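Local coordinates for mannose-6-phosphate isomerase (Bacillus subtilis, PDB 1QWR), which catalyses the interconversion of D-mannose 6-phosphate and D-fructose 6-phosphate as a zinc-dependent isomerase of the type 1 family, at residues C120-Y134 with L157-P171. Sequence-based numbering, arbitrary orientation.
Sequences CWYIIDCKENAEIIY and LRRIKIKPGDFYYVP
Trp121 and Tyr168 form an antiparallel hydrogen-bonded pair, with Trp121 N to Tyr168 O at 2.8 Å and the return bond from Tyr168 N to Trp121 O. Ile123 and Asp166 continue this ladder until Gly165 N, at the type II turn, reaches Ile123 O at 2.7 Å. A second antiparallel ladder joins 131-134 to 157-161, where Ile132 and Ile160 exchange two bonds.

Apolar contacts supplement the backbone bonds. Within the first ladder Val170 CG2 sits over the six-membered ring of Trp121, 3.8 Å from its centroid and 2° off the normal; between the ladders Ile132 CD1 lies over the centre of the Tyr168 ring in a second CH-pi contact, only slightly more tilted. With CG1 between its backbone N and carbonyl carbon (chi1 62°), Ile132 directs CD1 to that face and leaves CG2 against Ile162 CG2, 3.7 Å away.

Polar side chains add three further links. Tyr134 OH donates to Tyr169 O at 2.7 Å, nearly in line with the carbonyl, bridging the two ladders; a phenylalanine here would probably leave that carbonyl without this donor and the ladders without their hydroxyl link. Within 157-171, Asp166 OD2 accepts Lys163 N and Tyr168 OH from opposite faces of the carboxylate, fixing the turn against the ring. Glu131 OE1 meets Arg159 NH1 in a 3.1 Å salt bridge, the two planes 20° apart.

In this cupin-clan catalytic domain, strand 119-126 runs between 167-170 and 182-189, and 131-136 between 157-161 and 176-178. Trp121, hydrogen-bonded through NE1 to Glu186, packs against the zinc ligand His176, placing the contact beside the metal site.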
loop_
_atom_site.group_PDB
_atom_site.type_symbol
_atom_site.label_atom_id
_atom_site.label_comp_id
_atom_site.label_asym_id
_atom_site.label_seq_id
_atom_site.Cartn_x
_atom_site.Cartn_y
_atom_site.Cartn_z
ATOM N N CYS A 120 2.393 -4.721 2.534
ATOM C CA CYS A 120 3.819 -4.465 2.641
ATOM C C CYS A 120 4.069 -2.959 2.578
ATOM O O CYS A 120 3.229 -2.172 2.082
ATOM C CB CYS A 120 4.582 -5.226 1.548
ATOM S SG CYS A 120 4.237 -4.601 -0.123
ATOM N N TRP A 121 5.208 -2.558 3.115
ATOM C CA TRP A 121 5.563 -1.154 3.184
ATOM C C TRP A 121 6.901 -0.839 2.559
ATOM O O TRP A 121 7.895 -1.528 2.822
ATOM C CB TRP A 121 5.659 -0.681 4.639
ATOM C CG TRP A 121 4.446 -0.851 5.443
ATOM C CD1 TRP A 121 3.160 -0.638 5.049
ATOM C CD2 TRP A 121 4.393 -1.235 6.824
ATOM N NE1 TRP A 121 2.304 -0.861 6.101
ATOM C CE2 TRP A 121 3.036 -1.232 7.203
ATOM C CE3 TRP A 121 5.365 -1.581 7.776
ATOM C CZ2 TRP A 121 2.618 -1.562 8.493
ATOM C CZ3 TRP A 121 4.953 -1.909 9.069
ATOM C CH2 TRP A 121 3.591 -1.898 9.415
ATOM N N TYR A 122 6.917 0.183 1.715
ATOM C CA TYR A 122 8.171 0.661 1.167
ATOM C C TYR A 122 8.304 2.021 1.827
ATOM O O TYR A 122 7.426 2.877 1.688
ATOM C CB TYR A 122 8.138 0.865 -0.352
ATOM C CG TYR A 122 9.370 1.585 -0.824
ATOM C CD1 TYR A 122 10.606 0.930 -0.847
ATOM C CD2 TYR A 122 9.333 2.951 -1.173
ATOM C CE1 TYR A 122 11.775 1.613 -1.197
ATOM C CE2 TYR A 122 10.505 3.642 -1.529
ATOM C CZ TYR A 122 11.724 2.964 -1.530
ATOM O OH TYR A 122 12.905 3.641 -1.802
ATOM N N ILE A 123 9.397 2.225 2.557
ATOM C CA ILE A 123 9.596 3.491 3.235
ATOM C C ILE A 123 10.207 4.513 2.270
ATOM O O ILE A 123 11.399 4.446 1.940
ATOM C CB ILE A 123 10.527 3.325 4.450
ATOM C CG1 ILE A 123 10.008 2.195 5.358
ATOM C CG2 ILE A 123 10.659 4.667 5.196
ATOM C CD1 ILE A 123 8.569 2.422 5.927
ATOM N N ILE A 124 9.394 5.460 1.817
ATOM C CA ILE A 124 9.889 6.463 0.894
ATOM C C ILE A 124 10.826 7.401 1.646
ATOM O O ILE A 124 11.935 7.679 1.189
ATOM C CB ILE A 124 8.734 7.300 0.278
ATOM C CG1 ILE A 124 7.786 6.392 -0.527
ATOM C CG2 ILE A 124 9.315 8.345 -0.667
ATOM C CD1 ILE A 124 6.405 7.021 -0.798
ATOM N N ASP A 125 10.386 7.869 2.808
ATOM C CA ASP A 125 11.201 8.782 3.613
ATOM C C ASP A 125 10.747 8.654 5.063
ATOM O O ASP A 125 9.656 8.157 5.353
ATOM C CB ASP A 125 10.996 10.225 3.131
ATOM C CG ASP A 125 12.104 11.177 3.594
ATOM O OD1 ASP A 125 13.049 10.741 4.278
ATOM O OD2 ASP A 125 12.024 12.376 3.264
ATOM N N CYS A 126 11.586 9.103 5.981
ATOM C CA CYS A 126 11.243 9.019 7.388
ATOM C C CYS A 126 12.275 9.801 8.170
ATOM O O CYS A 126 13.365 10.079 7.667
ATOM C CB CYS A 126 11.221 7.552 7.870
ATOM S SG CYS A 126 12.802 6.651 7.911
ATOM N N LYS A 127 11.922 10.156 9.398
ATOM C CA LYS A 127 12.840 10.906 10.244
ATOM C C LYS A 127 13.946 9.990 10.730
ATOM O O LYS A 127 13.796 8.758 10.756
ATOM C CB LYS A 127 12.104 11.520 11.438
ATOM C CG LYS A 127 11.474 10.508 12.383
ATOM C CD LYS A 127 10.894 11.200 13.608
ATOM C CE LYS A 127 10.129 10.234 14.492
ATOM N NZ LYS A 127 9.646 10.915 15.735
ATOM N N GLU A 128 15.059 10.606 11.118
ATOM C CA GLU A 128 16.223 9.883 11.596
ATOM C C GLU A 128 15.958 8.783 12.634
ATOM O O GLU A 128 16.504 7.688 12.515
ATOM C CB GLU A 128 17.263 10.879 12.148
ATOM C CG GLU A 128 18.490 10.230 12.811
ATOM C CD GLU A 128 18.257 9.842 14.272
ATOM O OE1 GLU A 128 17.990 10.747 15.096
ATOM O OE2 GLU A 128 18.345 8.635 14.603
ATOM N N ASN A 129 15.134 9.049 13.640
ATOM C CA ASN A 129 14.891 8.026 14.663
ATOM C C ASN A 129 13.564 7.277 14.504
ATOM O O ASN A 129 13.000 6.777 15.487
ATOM C CB ASN A 129 14.938 8.651 16.058
ATOM C CG ASN A 129 13.870 9.703 16.254
ATOM O OD1 ASN A 129 12.860 9.723 15.543
ATOM N ND2 ASN A 129 14.074 10.578 17.231
ATOM N N ALA A 130 13.072 7.198 13.271
ATOM C CA ALA A 130 11.807 6.522 12.998
ATOM C C ALA A 130 11.832 5.023 13.294
ATOM O O ALA A 130 12.858 4.349 13.155
ATOM C CB ALA A 130 11.390 6.762 11.528
ATOM N N GLU A 131 10.679 4.506 13.704
ATOM C CA GLU A 131 10.530 3.090 13.995
ATOM C C GLU A 131 9.166 2.610 13.521
ATOM O O GLU A 131 8.306 3.389 13.109
ATOM C CB GLU A 131 10.551 2.815 15.500
ATOM C CG GLU A 131 11.705 3.345 16.298
ATOM C CD GLU A 131 11.524 3.008 17.778
ATOM O OE1 GLU A 131 10.517 3.463 18.372
ATOM O OE2 GLU A 131 12.376 2.281 18.336
ATOM N N ILE A 132 8.987 1.302 13.613
ATOM C CA ILE A 132 7.714 0.662 13.329
ATOM C C ILE A 132 7.552 -0.400 14.424
ATOM O O ILE A 132 8.540 -0.837 15.029
ATOM C CB ILE A 132 7.673 -0.037 11.946
ATOM C CG1 ILE A 132 8.706 -1.152 11.881
ATOM C CG2 ILE A 132 7.864 1.004 10.848
ATOM C CD1 ILE A 132 8.576 -2.055 10.636
ATOM N N ILE A 133 6.310 -0.778 14.686
ATOM C CA ILE A 133 6.005 -1.834 15.641
ATOM C C ILE A 133 5.708 -3.012 14.726
ATOM O O ILE A 133 4.870 -2.905 13.822
ATOM C CB ILE A 133 4.767 -1.489 16.479
ATOM C CG1 ILE A 133 5.094 -0.316 17.399
ATOM C CG2 ILE A 133 4.328 -2.700 17.294
ATOM C CD1 ILE A 133 3.877 0.315 18.048
ATOM N N TYR A 134 6.407 -4.121 14.944
ATOM C CA TYR A 134 6.249 -5.310 14.111
ATOM C C TYR A 134 6.467 -6.577 14.939
ATOM O O TYR A 134 7.611 -6.915 15.272
ATOM C CB TYR A 134 7.283 -5.280 12.975
ATOM C CG TYR A 134 7.126 -6.359 11.924
ATOM C CD1 TYR A 134 6.514 -6.083 10.698
ATOM C CD2 TYR A 134 7.627 -7.646 12.129
ATOM C CE1 TYR A 134 6.413 -7.060 9.710
ATOM C CE2 TYR A 134 7.535 -8.632 11.146
ATOM C CZ TYR A 134 6.928 -8.330 9.938
ATOM O OH TYR A 134 6.850 -9.285 8.962
ATOM N N LEU A 157 5.311 -5.450 22.671
ATOM C CA LEU A 157 5.651 -5.058 21.304
ATOM C C LEU A 157 7.110 -5.190 20.922
ATOM O O LEU A 157 8.005 -5.018 21.747
ATOM C CB LEU A 157 5.217 -3.617 21.051
ATOM C CG LEU A 157 3.782 -3.229 21.407
ATOM C CD1 LEU A 157 3.585 -1.761 21.076
ATOM C CD2 LEU A 157 2.784 -4.104 20.659
ATOM N N ARG A 158 7.340 -5.508 19.654
ATOM C CA ARG A 158 8.687 -5.610 19.122
ATOM C C ARG A 158 8.803 -4.412 18.181
ATOM O O ARG A 158 7.870 -4.087 17.439
ATOM C CB ARG A 158 8.889 -6.930 18.367
ATOM C CG ARG A 158 8.894 -8.156 19.269
ATOM C CD ARG A 158 8.897 -9.453 18.466
ATOM N NE ARG A 158 10.084 -9.629 17.626
ATOM C CZ ARG A 158 11.287 -9.969 18.080
ATOM N NH1 ARG A 158 11.480 -10.174 19.378
ATOM N NH2 ARG A 158 12.297 -10.124 17.228
ATOM N N ARG A 159 9.943 -3.738 18.226
ATOM C CA ARG A 159 10.136 -2.560 17.400
ATOM C C ARG A 159 11.332 -2.698 16.479
ATOM O O ARG A 159 12.303 -3.366 16.808
ATOM C CB ARG A 159 10.281 -1.330 18.294
ATOM C CG ARG A 159 9.024 -1.013 19.099
ATOM C CD ARG A 159 9.271 0.067 20.143
ATOM N NE ARG A 159 8.024 0.611 20.691
ATOM C CZ ARG A 159 7.341 1.622 20.156
ATOM N NH1 ARG A 159 7.771 2.218 19.048
ATOM N NH2 ARG A 159 6.227 2.050 20.736
ATOM N N ILE A 160 11.238 -2.074 15.309
ATOM C CA ILE A 160 12.306 -2.128 14.325
ATOM C C ILE A 160 12.633 -0.714 13.893
ATOM O O ILE A 160 11.734 0.067 13.592
ATOM C CB ILE A 160 11.885 -2.932 13.083
ATOM C CG1 ILE A 160 11.536 -4.370 13.489
ATOM C CG2 ILE A 160 13.007 -2.913 12.049
ATOM C CD1 ILE A 160 11.118 -5.258 12.317
ATOM N N LYS A 161 13.925 -0.391 13.885
ATOM C CA LYS A 161 14.393 0.926 13.492
ATOM C C LYS A 161 14.407 0.942 11.970
ATOM O O LYS A 161 14.971 0.049 11.345
ATOM C CB LYS A 161 15.808 1.170 14.028
ATOM C CG LYS A 161 16.058 2.612 14.408
ATOM C CD LYS A 161 15.756 3.532 13.242
ATOM C CE LYS A 161 15.738 4.977 13.668
ATOM N NZ LYS A 161 15.078 5.802 12.634
ATOM N N ILE A 162 13.798 1.963 11.380
ATOM C CA ILE A 162 13.722 2.044 9.921
ATOM C C ILE A 162 14.449 3.231 9.310
ATOM O O ILE A 162 14.748 4.208 9.990
ATOM C CB ILE A 162 12.255 2.122 9.458
ATOM C CG1 ILE A 162 11.622 3.414 9.976
ATOM C CG2 ILE A 162 11.488 0.902 9.971
ATOM C CD1 ILE A 162 10.266 3.762 9.330
ATOM N N LYS A 163 14.701 3.141 8.004
ATOM C CA LYS A 163 15.368 4.208 7.264
ATOM C C LYS A 163 14.775 4.269 5.849
ATOM O O LYS A 163 14.133 3.322 5.395
ATOM C CB LYS A 163 16.879 3.927 7.185
ATOM C CG LYS A 163 17.258 2.692 6.368
ATOM C CD LYS A 163 18.771 2.433 6.437
ATOM C CE LYS A 163 19.145 1.123 5.743
ATOM N NZ LYS A 163 19.395 1.308 4.288
ATOM N N PRO A 164 14.989 5.378 5.132
ATOM C CA PRO A 164 14.437 5.473 3.772
ATOM C C PRO A 164 14.944 4.341 2.890
ATOM O O PRO A 164 16.118 3.960 2.970
ATOM C CB PRO A 164 14.919 6.847 3.291
ATOM C CG PRO A 164 15.061 7.619 4.578
ATOM C CD PRO A 164 15.672 6.621 5.524
ATOM N N GLY A 165 14.063 3.792 2.050
ATOM C CA GLY A 165 14.477 2.711 1.189
ATOM C C GLY A 165 14.156 1.334 1.740
ATOM O O GLY A 165 14.208 0.354 0.993
ATOM N N ASP A 166 13.834 1.244 3.027
ATOM C CA ASP A 166 13.495 -0.046 3.629
ATOM C C ASP A 166 12.197 -0.653 3.083
ATOM O O ASP A 166 11.287 0.065 2.679
ATOM C CB ASP A 166 13.316 0.093 5.144
ATOM C CG ASP A 166 14.634 0.090 5.911
ATOM O OD1 ASP A 166 15.701 -0.078 5.294
ATOM O OD2 ASP A 166 14.576 0.254 7.145
ATOM N N PHE A 167 12.103 -1.980 3.125
ATOM C CA PHE A 167 10.885 -2.659 2.683
ATOM C C PHE A 167 10.509 -3.677 3.737
ATOM O O PHE A 167 11.363 -4.440 4.190
ATOM C CB PHE A 167 11.077 -3.389 1.357
ATOM C CG PHE A 167 9.830 -4.110 0.870
ATOM C CD1 PHE A 167 8.916 -3.467 0.029
ATOM C CD2 PHE A 167 9.577 -5.429 1.244
ATOM C CE1 PHE A 167 7.765 -4.137 -0.443
ATOM C CE2 PHE A 167 8.429 -6.099 0.780
ATOM C CZ PHE A 167 7.528 -5.441 -0.068
ATOM N N TYR A 168 9.237 -3.675 4.138
ATOM C CA TYR A 168 8.741 -4.629 5.133
ATOM C C TYR A 168 7.500 -5.354 4.633
ATOM O O TYR A 168 6.552 -4.731 4.165
ATOM C CB TYR A 168 8.403 -3.931 6.454
ATOM C CG TYR A 168 9.604 -3.299 7.101
ATOM C CD1 TYR A 168 9.950 -1.982 6.826
ATOM C CD2 TYR A 168 10.468 -4.058 7.901
ATOM C CE1 TYR A 168 11.141 -1.427 7.322
ATOM C CE2 TYR A 168 11.655 -3.518 8.395
ATOM C CZ TYR A 168 11.990 -2.209 8.098
ATOM O OH TYR A 168 13.200 -1.687 8.525
ATOM N N TYR A 169 7.507 -6.674 4.752
ATOM C CA TYR A 169 6.363 -7.478 4.343
ATOM C C TYR A 169 5.576 -7.744 5.625
ATOM O O TYR A 169 6.164 -8.112 6.652
ATOM C CB TYR A 169 6.856 -8.778 3.720
ATOM C CG TYR A 169 5.759 -9.629 3.154
ATOM C CD1 TYR A 169 5.120 -9.270 1.977
ATOM C CD2 TYR A 169 5.386 -10.816 3.773
ATOM C CE1 TYR A 169 4.136 -10.083 1.412
ATOM C CE2 TYR A 169 4.404 -11.634 3.222
ATOM C CZ TYR A 169 3.789 -11.261 2.035
ATOM O OH TYR A 169 2.881 -12.098 1.447
ATOM N N VAL A 170 4.259 -7.549 5.574
ATOM C CA VAL A 170 3.400 -7.701 6.757
ATOM C C VAL A 170 2.282 -8.704 6.522
ATOM O O VAL A 170 1.174 -8.345 6.132
ATOM C CB VAL A 170 2.767 -6.348 7.150
ATOM C CG1 VAL A 170 2.130 -6.453 8.551
ATOM C CG2 VAL A 170 3.814 -5.245 7.112
ATOM N N PRO A 171 2.562 -9.993 6.766
ATOM C CA PRO A 171 1.557 -11.040 6.569
ATOM C C PRO A 171 0.340 -10.747 7.432
ATOM O O PRO A 171 0.477 -10.193 8.521
ATOM C CB PRO A 171 2.272 -12.301 7.045
ATOM C CG PRO A 171 3.727 -11.995 6.815
ATOM C CD PRO A 171 3.845 -10.556 7.218
HETATM O O HOH W 1 16.326 6.493 9.605
HETATM O O HOH W 2 10.336 -8.213 14.992
#